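Local coordinates for protein endolysin (Clostridium phage phiCD27, PDB 3QAY) that probably cleaves the bond between N-acetylmuramic acid and L-alanine in clostridial peptidoglycan, acting as a zinc-dependent phage amidase, at residues A[3-8]-A[79-84]; A[10-15]-A[55-60]; A[72-77]-A[137-142]. All blocks are in the same frame, centred on the assembly; numbering follows the deposited sequence.

Contact 1 (A[3-8]-A[79-84]); sequences KICITV and DLLIEL
Thr7 and Glu83 meet side chain to side chain: the hydroxyl donates to the carboxylate, OG1 to OE2 at 2.8 Å, on the lone pair turned away from the other oxygen. With chi1 at 59°, OG1 sits between the backbone N and the carbonyl carbon of Thr7, while CG2 lies 3.6 Å from Leu81 CD1. That same methyl of Leu81 touches Cys5 SG at 3.7 Å. On the face of Ile4, Ile6, Ile82 and Leu84, branches meet diagonally, for example Ile6 CG2 on Leu84 CD1 at 3.8 Å. The backbones run parallel, axes 4.7 Å apart at 20°, joined by bonds such as Cys5 N to Leu80 O at 2.8 Å. At the start of the pair, Lys3 N reaches Asp79 OD2 at 2.8 Å, 29° out of the carboxylate plane.

Further out, Lys69 makes a salt bridge with Glu83 OE2, and His85, a zinc ligand, is hydrogen-bonded to OE1, so Glu83 sits in the second shell of the zinc site and probably helps orient His85. Helix 27-44 covers the Ile4 and Ile6 face, and helix 64-75 the other. This pairing of strands 3-8 and 80-87 in a mixed sheet belongs to the alpha/beta fold of zinc amidases.

Contact 2 (A[10-15]-A[55-60]); sequences HSILKS and PEKQFK. With ZN (zinc ion), chain E.
Ser11 meets the Phe59 ring because chi1 of 64° places OG between its backbone N and carbonyl carbon, at the ring edge and near its plane, 3.7 Å from CD2. Phe59 CB is touched by Leu13 CD1 at 3.7 Å, the two side chains crossing at about a right angle. Ile12 packs on 55-60, CD1 against Glu56 CD and CG2 running alongside Lys57 CG at 3.9 Å, the side chains of Ile12 and Lys57 pointing the same way.

Two backbone bonds join the loops. Lys57 N donates to Ile12 O at 2.8 Å from above the carbonyl plane, 35° out of it, and Lys14 N donates to Phe59 O at 2.7 Å, tilted only 16°. Water 1 donates to Ile12 O and Pro55 O and accepts from Phe59 N at 2.7 Å, bridging the two backbones.

Outside the pair, Ser11 OG is hydrogen-bonded to Glu65 OE2, and Tyr28 and Lys32 hold Glu56 OE2. His10 NE2 binds the zinc ion at 2.0 Å, with Glu27 and His85 completing its protein ligands. The two backbone bonds and the bridging water tie 55-60 to the loop that follows the zinc ligand His10, which probably limits that loop's mobility.

Contact 3 (A[72-77]-A[137-142]); sequences RVNSGG and SKPTAV
Val73 and Asn74, in the last turn of helix 64-75, face the extended backbone of Ser137 to Pro139, which leads toward strand 140-148; beyond them Gly77 has left helical phi/psi with positive phi. The contact thus lies at a helix-to-loop junction on the surface of the alpha/beta amidase fold, where the C-terminal end of helix 64-75 packs beside the entry to a strand of the central sheet. The nearest CA atoms, those of Asn74 and Lys138, are 6.0 Å apart, so side chains make the contact.

Val73 does so with one methyl. Its CG1 stands anti to the backbone N (chi1 169°), and reaches Ser137 CB at 4.1 Å and Pro139 CG at 4.2 Å. The valine also touches Cys5, Thr7 and Leu81 of the neighbouring strands, which places it between the sheet and this loop.

Asn74 supplies the polar link, with its amide gripped at both ends by loop backbone: ND2 donates to Ser136 O, and OD1 accepts from Lys138. This double hold should fix the rotation of the amide. Ser137 OG, by contrast, turns to Ile133 O. The Asn74 bond is nearly straight at hydrogen, 170°, and Lys138 N lies 2.8 Å from OD1, tilted 28° from the carbonyl plane of the amide.

How the contacts relate
Contact 1 is buried in the core, its centre about 8 Å from the chain centre, while contacts 2 and 3 are at the surface. Contacts 1 and 3 share the sheet, since strands 80-87 and 140-148 are neighbours: Leu81 N lies 2.9 Å from Thr140 O, and Lys3 NZ probably bonds Gly76 O. Contact 2 adjoins contact 1 in sequence, yet their centres are 21 Å apart. Chemistry follows place: strand ladder and apolar faces in contact 1, two bonds and waters between loops in contact 2, one amide and a valine methyl in contact 3. The zinc ion lies about 7 Å from the Glu83 side chain of contact 1 and binds His10 of contact 2.

Contact 1 (A[3-8]-A[79-84])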
ATOM      1  N   LYS A   3      10.874  12.545  -0.994  1.00 17.90           N
ATOM      2  CA  LYS A   3      11.464  11.205  -0.982  1.00 17.07           C
ATOM      3  C   LYS A   3      10.463  10.238  -0.341  1.00 15.58           C
ATOM      4  O   LYS A   3      10.087  10.403   0.825  1.00 15.44           O
ATOM      5  CB  LYS A   3      12.789  11.182  -0.218  1.00 17.72           C
ATOM      6  CG  LYS A   3      13.585   9.889  -0.440  1.00 18.21           C
ATOM      7  CD  LYS A   3      14.882   9.848   0.351  1.00 19.24           C
ATOM      8  CE  LYS A   3      15.628   8.554   0.068  1.00 19.20           C
ATOM      9  NZ  LYS A   3      16.918   8.453   0.809  1.00 20.98           N
ATOM     10  N   ILE A   4      10.039   9.236  -1.105  1.00 14.13           N
ATOM     11  CA  ILE A   4       8.928   8.383  -0.711  1.00 12.66           C
ATOM     12  C   ILE A   4       9.388   6.942  -0.567  1.00 12.26           C
ATOM     13  O   ILE A   4      10.169   6.441  -1.378  1.00 12.40           O
ATOM     14  CB  ILE A   4       7.769   8.446  -1.742  1.00 12.28           C
ATOM     15  CG1 ILE A   4       7.314   9.886  -1.964  1.00 12.43           C
ATOM     16  CG2 ILE A   4       6.583   7.614  -1.279  1.00 10.89           C
ATOM     17  CD1 ILE A   4       6.189  10.027  -2.985  1.00 12.21           C
ATOM     18  N   CYS A   5       8.909   6.280   0.478  1.00 11.54           N
ATOM     19  CA  CYS A   5       9.202   4.866   0.679  1.00 10.98           C
ATOM     20  C   CYS A   5       7.929   4.089   0.439  1.00 10.21           C
ATOM     21  O   CYS A   5       6.886   4.442   0.984  1.00  9.88           O
ATOM     22  CB  CYS A   5       9.687   4.607   2.098  1.00 11.04           C
ATOM     23  SG  CYS A   5      10.113   2.867   2.431  1.00 11.76           S
ATOM     24  N   ILE A   6       8.012   3.049  -0.391  1.00  9.62           N
ATOM     25  CA  ILE A   6       6.895   2.137  -0.597  1.00  9.02           C
ATOM     26  C   ILE A   6       7.304   0.771  -0.067  1.00  8.98           C
ATOM     27  O   ILE A   6       8.258   0.171  -0.567  1.00  9.31           O
ATOM     28  CB  ILE A   6       6.511   1.988  -2.089  1.00  8.68           C
ATOM     29  CG1 ILE A   6       6.106   3.330  -2.690  1.00  8.92           C
ATOM     30  CG2 ILE A   6       5.351   0.999  -2.253  1.00  8.50           C
ATOM     31  CD1 ILE A   6       5.916   3.276  -4.206  1.00  7.38           C
ATOM     32  N   THR A   7       6.610   0.300   0.966  1.00  8.49           N
ATOM     33  CA  THR A   7       6.792  -1.064   1.428  1.00  8.44           C
ATOM     34  C   THR A   7       5.669  -1.937   0.882  1.00  7.93           C
ATOM     35  O   THR A   7       4.535  -1.485   0.750  1.00  7.29           O
ATOM     36  CB  THR A   7       6.818  -1.165   2.958  1.00  8.35           C
ATOM     37  OG1 THR A   7       5.601  -0.658   3.503  1.00  9.67           O
ATOM     38  CG2 THR A   7       7.989  -0.385   3.531  1.00  8.53           C
ATOM     39  N   VAL A   8       6.004  -3.178   0.533  1.00  7.88           N
ATOM     40  CA  VAL A   8       5.006  -4.176   0.185  1.00  7.59           C
ATOM     41  C   VAL A   8       4.691  -4.974   1.443  1.00  7.82           C
ATOM     42  O   VAL A   8       5.590  -5.514   2.089  1.00  7.36           O
ATOM     43  CB  VAL A   8       5.505  -5.112  -0.930  1.00  8.25           C
ATOM     44  CG1 VAL A   8       4.596  -6.324  -1.079  1.00  7.09           C
ATOM     45  CG2 VAL A   8       5.621  -4.335  -2.251  1.00  8.22           C
ATOM     46  N   ASP A  79      10.133  11.503   3.398  1.00 14.40           N
ATOM     47  CA  ASP A  79       9.052  12.428   3.715  1.00 14.17           C
ATOM     48  C   ASP A  79       7.743  11.676   3.908  1.00 13.36           C
ATOM     49  O   ASP A  79       6.847  12.165   4.592  1.00 13.62           O
ATOM     50  CB  ASP A  79       8.903  13.472   2.608  1.00 14.51           C
ATOM     51  CG  ASP A  79      10.191  14.220   2.348  1.00 15.09           C
ATOM     52  OD1 ASP A  79      10.799  14.715   3.314  1.00 14.90           O
ATOM     53  OD2 ASP A  79      10.601  14.300   1.178  1.00 16.23           O
ATOM     54  N   LEU A  80       7.645  10.478   3.328  1.00 12.51           N
ATOM     55  CA  LEU A  80       6.400   9.710   3.334  1.00 11.49           C
ATOM     56  C   LEU A  80       6.631   8.203   3.139  1.00 10.88           C
ATOM     57  O   LEU A  80       7.401   7.784   2.274  1.00 10.80           O
ATOM     58  CB  LEU A  80       5.460  10.241   2.241  1.00 11.34           C
ATOM     59  CG  LEU A  80       4.065   9.610   2.142  1.00 10.92           C
ATOM     60  CD1 LEU A  80       3.276   9.804   3.423  1.00  9.72           C
ATOM     61  CD2 LEU A  80       3.292  10.188   0.951  1.00 10.98           C
ATOM     62  N   LEU A  81       5.938   7.402   3.945  1.00 10.21           N
ATOM     63  CA  LEU A  81       5.897   5.950   3.783  1.00  9.54           C
ATOM     64  C   LEU A  81       4.501   5.509   3.354  1.00  8.72           C
ATOM     65  O   LEU A  81       3.504   5.958   3.918  1.00  8.53           O
ATOM     66  CB  LEU A  81       6.269   5.257   5.096  1.00  9.75           C
ATOM     67  CG  LEU A  81       6.016   3.747   5.210  1.00  9.97           C
ATOM     68  CD1 LEU A  81       6.800   2.972   4.155  1.00 10.58           C
ATOM     69  CD2 LEU A  81       6.359   3.263   6.616  1.00 10.92           C
ATOM     70  N   ILE A  82       4.447   4.639   2.349  1.00  7.72           N
ATOM     71  CA  ILE A  82       3.209   4.007   1.915  1.00  7.38           C
ATOM     72  C   ILE A  82       3.428   2.504   1.983  1.00  6.97           C
ATOM     73  O   ILE A  82       4.405   2.005   1.420  1.00  6.91           O
ATOM     74  CB  ILE A  82       2.855   4.374   0.451  1.00  7.08           C
ATOM     75  CG1 ILE A  82       2.580   5.870   0.309  1.00  6.87           C
ATOM     76  CG2 ILE A  82       1.646   3.568  -0.031  1.00  7.86           C
ATOM     77  CD1 ILE A  82       2.680   6.363  -1.119  1.00  7.26           C
ATOM     78  N   GLU A  83       2.556   1.786   2.685  1.00  6.53           N
ATOM     79  CA  GLU A  83       2.577   0.323   2.623  1.00  6.59           C
ATOM     80  C   GLU A  83       1.345  -0.182   1.890  1.00  6.39           C
ATOM     81  O   GLU A  83       0.223   0.200   2.203  1.00  5.96           O
ATOM     82  CB  GLU A  83       2.668  -0.333   3.997  1.00  6.71           C
ATOM     83  CG  GLU A  83       2.852  -1.858   3.901  1.00  6.75           C
ATOM     84  CD  GLU A  83       3.370  -2.474   5.178  1.00  8.36           C
ATOM     85  OE1 GLU A  83       2.535  -2.951   5.972  1.00  9.50           O
ATOM     86  OE2 GLU A  83       4.607  -2.467   5.397  1.00  8.72           O
ATOM     87  N   LEU A  84       1.587  -1.061   0.923  1.00  6.50           N
ATOM     88  CA  LEU A  84       0.560  -1.556   0.033  1.00  6.19           C
ATOM     89  C   LEU A  84       0.000  -2.861   0.558  1.00  6.62           C
ATOM     90  O   LEU A  84       0.749  -3.827   0.807  1.00  6.53           O
ATOM     91  CB  LEU A  84       1.138  -1.769  -1.371  1.00  6.20           C
ATOM     92  CG  LEU A  84       1.653  -0.513  -2.078  1.00  5.95           C
ATOM     93  CD1 LEU A  84       2.217  -0.865  -3.449  1.00  6.28           C
ATOM     94  CD2 LEU A  84       0.538   0.510  -2.199  1.00  6.23           C
TER

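Contact 2 (A[10-15]-A[55-60])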
ATOM      1  N   HIS A  10       3.417  -7.924   3.914  1.00  8.61           N
ATOM      2  CA  HIS A  10       3.531  -9.380   4.001  1.00  8.98           C
ATOM      3  C   HIS A  10       4.810  -9.908   3.362  1.00  9.49           C
ATOM      4  O   HIS A  10       5.675  -9.129   2.963  1.00  9.65           O
ATOM      5  CB  HIS A  10       2.271 -10.034   3.437  1.00  9.17           C
ATOM      6  CG  HIS A  10       1.017  -9.451   4.004  1.00  9.31           C
ATOM      7  ND1 HIS A  10       0.619  -9.681   5.302  1.00 10.66           N
ATOM      8  CD2 HIS A  10       0.105  -8.604   3.473  1.00  9.59           C
ATOM      9  CE1 HIS A  10      -0.505  -9.029   5.535  1.00  9.99           C
ATOM     10  NE2 HIS A  10      -0.839  -8.367   4.442  1.00  8.85           N
ATOM     11  N   SER A  11       4.940 -11.233   3.312  1.00 10.05           N
ATOM     12  CA  SER A  11       6.131 -11.889   2.777  1.00 10.56           C
ATOM     13  C   SER A  11       5.873 -13.362   2.484  1.00 11.03           C
ATOM     14  O   SER A  11       4.843 -13.919   2.863  1.00 10.58           O
ATOM     15  CB  SER A  11       7.281 -11.785   3.780  1.00 11.07           C
ATOM     16  OG  SER A  11       6.980 -12.480   4.980  1.00 11.26           O
ATOM     17  N   ILE A  12       6.832 -13.988   1.813  1.00 11.74           N
ATOM     18  CA  ILE A  12       6.851 -15.428   1.656  1.00 12.30           C
ATOM     19  C   ILE A  12       7.888 -15.987   2.615  1.00 13.44           C
ATOM     20  O   ILE A  12       9.085 -15.720   2.467  1.00 13.74           O
ATOM     21  CB  ILE A  12       7.187 -15.835   0.217  1.00 12.45           C
ATOM     22  CG1 ILE A  12       6.070 -15.399  -0.724  1.00 11.77           C
ATOM     23  CG2 ILE A  12       7.391 -17.347   0.125  1.00 12.79           C
ATOM     24  CD1 ILE A  12       6.301 -15.768  -2.163  1.00 12.88           C
ATOM     25  N   LEU A  13       7.426 -16.763   3.596  1.00 14.14           N
ATOM     26  CA  LEU A  13       8.311 -17.366   4.595  1.00 15.32           C
ATOM     27  C   LEU A  13       9.232 -18.419   3.982  1.00 16.09           C
ATOM     28  O   LEU A  13       9.087 -18.793   2.819  1.00 16.35           O
ATOM     29  CB  LEU A  13       7.505 -18.002   5.749  1.00 15.76           C
ATOM     30  CG  LEU A  13       6.958 -17.163   6.921  1.00 16.00           C
ATOM     31  CD1 LEU A  13       7.362 -15.683   6.855  1.00 14.85           C
ATOM     32  CD2 LEU A  13       5.450 -17.325   7.073  1.00 16.43           C
ATOM     33  N   LYS A  14      10.178 -18.893   4.790  1.00 16.84           N
ATOM     34  CA  LYS A  14      11.108 -19.951   4.401  1.00 17.71           C
ATOM     35  C   LYS A  14      10.386 -21.258   4.067  1.00 17.48           C
ATOM     36  O   LYS A  14      10.826 -22.012   3.198  1.00 17.87           O
ATOM     37  CB  LYS A  14      12.115 -20.189   5.526  1.00 19.04           C
ATOM     38  CG  LYS A  14      13.260 -21.115   5.149  1.00 21.66           C
ATOM     39  CD  LYS A  14      14.222 -21.301   6.307  1.00 24.41           C
ATOM     40  CE  LYS A  14      15.535 -21.904   5.827  1.00 27.15           C
ATOM     41  NZ  LYS A  14      16.203 -21.027   4.812  1.00 28.77           N
ATOM     42  N   SER A  15       9.279 -21.509   4.758  1.00 16.46           N
ATOM     43  CA  SER A  15       8.422 -22.658   4.489  1.00 16.55           C
ATOM     44  C   SER A  15       7.758 -22.596   3.117  1.00 16.00           C
ATOM     45  O   SER A  15       7.288 -23.613   2.611  1.00 16.13           O
ATOM     46  CB  SER A  15       7.313 -22.724   5.531  1.00 16.49           C
ATOM     47  OG  SER A  15       6.384 -21.675   5.321  1.00 14.72           O
ATOM     48  N   PRO A  55      12.664  -9.997   1.632  1.00 15.11           N
ATOM     49  CA  PRO A  55      13.222 -11.151   0.951  1.00 15.80           C
ATOM     50  C   PRO A  55      12.245 -12.311   1.034  1.00 16.15           C
ATOM     51  O   PRO A  55      11.521 -12.435   2.027  1.00 15.19           O
ATOM     52  CB  PRO A  55      14.494 -11.469   1.749  1.00 16.59           C
ATOM     53  CG  PRO A  55      14.765 -10.278   2.582  1.00 16.48           C
ATOM     54  CD  PRO A  55      13.481  -9.573   2.785  1.00 15.32           C
ATOM     55  N   GLU A  56      12.219 -13.135  -0.010  1.00 17.31           N
ATOM     56  CA  GLU A  56      11.373 -14.322  -0.043  1.00 17.86           C
ATOM     57  C   GLU A  56      12.133 -15.570   0.415  1.00 19.27           C
ATOM     58  O   GLU A  56      13.328 -15.728   0.133  1.00 20.04           O
ATOM     59  CB  GLU A  56      10.804 -14.524  -1.446  1.00 17.90           C
ATOM     60  CG  GLU A  56       9.854 -13.412  -1.873  1.00 17.42           C
ATOM     61  CD  GLU A  56       9.396 -13.522  -3.314  1.00 18.13           C
ATOM     62  OE1 GLU A  56       9.771 -14.500  -3.990  1.00 20.17           O
ATOM     63  OE2 GLU A  56       8.654 -12.627  -3.775  1.00 17.71           O
ATOM     64  N   LYS A  57      11.419 -16.444   1.127  1.00 19.67           N
ATOM     65  CA  LYS A  57      11.950 -17.717   1.622  1.00 20.97           C
ATOM     66  C   LYS A  57      13.173 -17.567   2.547  1.00 21.88           C
ATOM     67  O   LYS A  57      14.038 -18.441   2.607  1.00 22.30           O
ATOM     68  CB  LYS A  57      12.207 -18.673   0.453  1.00 21.77           C
ATOM     69  CG  LYS A  57      10.952 -18.875  -0.407  1.00 21.87           C
ATOM     70  CD  LYS A  57      10.978 -20.151  -1.239  1.00 23.72           C
ATOM     71  CE  LYS A  57       9.634 -20.356  -1.946  1.00 23.85           C
ATOM     72  NZ  LYS A  57       9.667 -21.463  -2.948  1.00 25.00           N
ATOM     73  N   GLN A  58      13.205 -16.458   3.285  1.00 21.71           N
ATOM     74  CA  GLN A  58      14.265 -16.172   4.246  1.00 22.66           C
ATOM     75  C   GLN A  58      13.735 -16.283   5.674  1.00 22.55           C
ATOM     76  O   GLN A  58      14.360 -16.924   6.519  1.00 23.50           O
ATOM     77  CB  GLN A  58      14.832 -14.768   4.000  1.00 22.36           C
ATOM     78  CG  GLN A  58      16.072 -14.427   4.827  1.00 24.31           C
ATOM     79  CD  GLN A  58      16.566 -13.002   4.599  1.00 24.58           C
ATOM     80  OE1 GLN A  58      16.948 -12.632   3.488  1.00 25.89           O
ATOM     81  NE2 GLN A  58      16.577 -12.205   5.659  1.00 25.95           N
ATOM     82  N   PHE A  59      12.579 -15.672   5.928  1.00 21.68           N
ATOM     83  CA  PHE A  59      12.018 -15.568   7.280  1.00 21.61           C
ATOM     84  C   PHE A  59      11.466 -16.877   7.830  1.00 22.32           C
ATOM     85  O   PHE A  59      10.791 -17.626   7.122  1.00 22.07           O
ATOM     86  CB  PHE A  59      10.877 -14.540   7.326  1.00 20.67           C
ATOM     87  CG  PHE A  59      11.272 -13.147   6.917  1.00 19.60           C
ATOM     88  CD1 PHE A  59      12.597 -12.719   6.956  1.00 18.60           C
ATOM     89  CD2 PHE A  59      10.291 -12.246   6.512  1.00 18.23           C
ATOM     90  CE1 PHE A  59      12.933 -11.422   6.582  1.00 18.72           C
ATOM     91  CE2 PHE A  59      10.623 -10.951   6.141  1.00 17.50           C
ATOM     92  CZ  PHE A  59      11.944 -10.538   6.178  1.00 17.41           C
ATOM     93  N   LYS A  60      11.739 -17.116   9.111  1.00 23.10           N
ATOM     94  CA  LYS A  60      11.164 -18.235   9.852  1.00 23.96           C
ATOM     95  C   LYS A  60       9.716 -17.935  10.240  1.00 23.58           C
ATOM     96  O   LYS A  60       8.846 -18.800  10.124  1.00 23.51           O
ATOM     97  CB  LYS A  60      11.991 -18.527  11.114  1.00 25.01           C
ATOM     98  CG  LYS A  60      13.450 -18.913  10.836  1.00 26.29           C
ATOM     99  CD  LYS A  60      14.163 -19.400  12.102  1.00 28.26           C
ATOM    100  CE  LYS A  60      15.492 -20.097  11.788  1.00 29.51           C
ATOM    101  NZ  LYS A  60      16.075 -20.777  12.987  1.00 30.95           N
TER
HETATM  102 ZN    ZN E 180      -2.315  -7.040   4.166  1.00  9.00          ZN
HETATM  103  O   HOH W   1      11.245 -14.401   3.895  1.00  2.00           O
HETATM  104  O   HOH W   2       9.033 -20.382   7.706  1.00 15.65           O
HETATM  105  O   HOH W   3      -2.276  -7.042   6.593  1.00 13.81           O

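Contact 3 (A[72-77]-A[137-142])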
ATOM      1  N   ARG A  72      14.997  -0.008   7.846  1.00 15.27           N
ATOM      2  CA  ARG A  72      15.171   0.498   6.485  1.00 15.42           C
ATOM      3  C   ARG A  72      14.277   1.704   6.219  1.00 14.93           C
ATOM      4  O   ARG A  72      14.716   2.684   5.613  1.00 15.46           O
ATOM      5  CB  ARG A  72      14.907  -0.613   5.458  1.00 15.21           C
ATOM      6  CG  ARG A  72      15.998  -1.666   5.470  1.00 16.76           C
ATOM      7  CD  ARG A  72      15.686  -2.875   4.596  1.00 18.05           C
ATOM      8  NE  ARG A  72      16.880  -3.706   4.432  1.00 20.09           N
ATOM      9  CZ  ARG A  72      17.382  -4.521   5.362  1.00 21.89           C
ATOM     10  NH1 ARG A  72      16.797  -4.654   6.550  1.00 22.20           N
ATOM     11  NH2 ARG A  72      18.484  -5.221   5.098  1.00 23.59           N
ATOM     12  N   VAL A  73      13.028   1.637   6.670  1.00 14.41           N
ATOM     13  CA  VAL A  73      12.143   2.801   6.614  1.00 13.92           C
ATOM     14  C   VAL A  73      12.757   3.993   7.368  1.00 14.61           C
ATOM     15  O   VAL A  73      12.754   5.128   6.879  1.00 14.41           O
ATOM     16  CB  VAL A  73      10.740   2.484   7.188  1.00 13.80           C
ATOM     17  CG1 VAL A  73       9.929   3.760   7.361  1.00 13.71           C
ATOM     18  CG2 VAL A  73       9.997   1.512   6.280  1.00 12.42           C
ATOM     19  N   ASN A  74      13.313   3.727   8.545  1.00 14.72           N
ATOM     20  CA  ASN A  74      13.806   4.790   9.408  1.00 15.26           C
ATOM     21  C   ASN A  74      15.226   5.283   9.117  1.00 16.34           C
ATOM     22  O   ASN A  74      15.663   6.281   9.705  1.00 17.17           O
ATOM     23  CB  ASN A  74      13.678   4.356  10.871  1.00 15.37           C
ATOM     24  CG  ASN A  74      12.230   4.269  11.320  1.00 14.42           C
ATOM     25  OD1 ASN A  74      11.368   5.001  10.819  1.00 12.36           O
ATOM     26  ND2 ASN A  74      11.955   3.373  12.265  1.00 12.11           N
ATOM     27  N   SER A  75      15.942   4.611   8.216  1.00 16.50           N
ATOM     28  CA  SER A  75      17.302   5.024   7.849  1.00 17.64           C
ATOM     29  C   SER A  75      17.363   5.803   6.527  1.00 17.91           C
ATOM     30  O   SER A  75      18.410   6.348   6.176  1.00 18.91           O
ATOM     31  CB  SER A  75      18.215   3.804   7.758  1.00 17.96           C
ATOM     32  OG  SER A  75      17.788   2.932   6.729  1.00 17.72           O
ATOM     33  N   GLY A  76      16.249   5.863   5.803  1.00 17.37           N
ATOM     34  CA  GLY A  76      16.231   6.456   4.469  1.00 17.58           C
ATOM     35  C   GLY A  76      15.883   7.933   4.377  1.00 17.79           C
ATOM     36  O   GLY A  76      15.919   8.500   3.289  1.00 18.44           O
ATOM     37  N   GLY A  77      15.544   8.565   5.500  1.00 17.97           N
ATOM     38  CA  GLY A  77      15.173   9.985   5.503  1.00 17.92           C
ATOM     39  C   GLY A  77      14.028  10.291   4.552  1.00 17.24           C
ATOM     40  O   GLY A  77      14.167  11.107   3.639  1.00 17.82           O
ATOM     41  N   SER A 137       7.223   4.116  12.618  1.00 12.07           N
ATOM     42  CA  SER A 137       7.868   4.742  11.483  1.00 11.70           C
ATOM     43  C   SER A 137       8.049   6.225  11.781  1.00 11.95           C
ATOM     44  O   SER A 137       7.127   6.884  12.274  1.00 11.33           O
ATOM     45  CB  SER A 137       7.054   4.514  10.199  1.00 10.96           C
ATOM     46  OG  SER A 137       5.688   4.900  10.325  1.00 11.13           O
ATOM     47  N   LYS A 138       9.244   6.749  11.519  1.00 12.49           N
ATOM     48  CA  LYS A 138       9.495   8.180  11.746  1.00 13.43           C
ATOM     49  C   LYS A 138       8.715   9.062  10.774  1.00 12.84           C
ATOM     50  O   LYS A 138       8.031   9.983  11.203  1.00 12.97           O
ATOM     51  CB  LYS A 138      10.986   8.533  11.695  1.00 14.23           C
ATOM     52  CG  LYS A 138      11.293   9.881  12.360  1.00 15.99           C
ATOM     53  CD  LYS A 138      12.765  10.212  12.324  1.00 17.91           C
ATOM     54  CE  LYS A 138      13.181  11.166  13.436  1.00 19.95           C
ATOM     55  NZ  LYS A 138      12.197  12.251  13.699  1.00 19.57           N
ATOM     56  N   PRO A 139       8.805   8.787   9.460  1.00 12.67           N
ATOM     57  CA  PRO A 139       8.015   9.640   8.567  1.00 12.52           C
ATOM     58  C   PRO A 139       6.512   9.437   8.719  1.00 12.07           C
ATOM     59  O   PRO A 139       6.066   8.401   9.227  1.00 11.51           O
ATOM     60  CB  PRO A 139       8.462   9.200   7.173  1.00 12.56           C
ATOM     61  CG  PRO A 139       8.980   7.823   7.348  1.00 12.25           C
ATOM     62  CD  PRO A 139       9.576   7.774   8.716  1.00 12.57           C
ATOM     63  N   THR A 140       5.743  10.436   8.297  1.00 12.11           N
ATOM     64  CA  THR A 140       4.310  10.260   8.088  1.00 11.64           C
ATOM     65  C   THR A 140       4.095   8.998   7.264  1.00 10.97           C
ATOM     66  O   THR A 140       4.808   8.768   6.278  1.00 10.82           O
ATOM     67  CB  THR A 140       3.706  11.460   7.350  1.00 11.80           C
ATOM     68  OG1 THR A 140       3.982  12.650   8.093  1.00 11.72           O
ATOM     69  CG2 THR A 140       2.199  11.298   7.192  1.00 11.22           C
ATOM     70  N   ALA A 141       3.141   8.167   7.680  1.00 10.52           N
ATOM     71  CA  ALA A 141       2.883   6.904   6.998  1.00  9.90           C
ATOM     72  C   ALA A 141       1.399   6.686   6.747  1.00  9.98           C
ATOM     73  O   ALA A 141       0.556   7.144   7.522  1.00 10.49           O
ATOM     74  CB  ALA A 141       3.446   5.750   7.794  1.00  9.90           C
ATOM     75  N   VAL A 142       1.098   5.995   5.646  1.00  9.38           N
ATOM     76  CA  VAL A 142      -0.245   5.501   5.385  1.00  9.10           C
ATOM     77  C   VAL A 142      -0.185   4.055   4.906  1.00  8.74           C
ATOM     78  O   VAL A 142       0.766   3.641   4.250  1.00  8.53           O
ATOM     79  CB  VAL A 142      -1.018   6.378   4.368  1.00  8.96           C
ATOM     80  CG1 VAL A 142      -1.235   7.759   4.942  1.00  9.16           C
ATOM     81  CG2 VAL A 142      -0.294   6.456   3.041  1.00  9.68           C
TER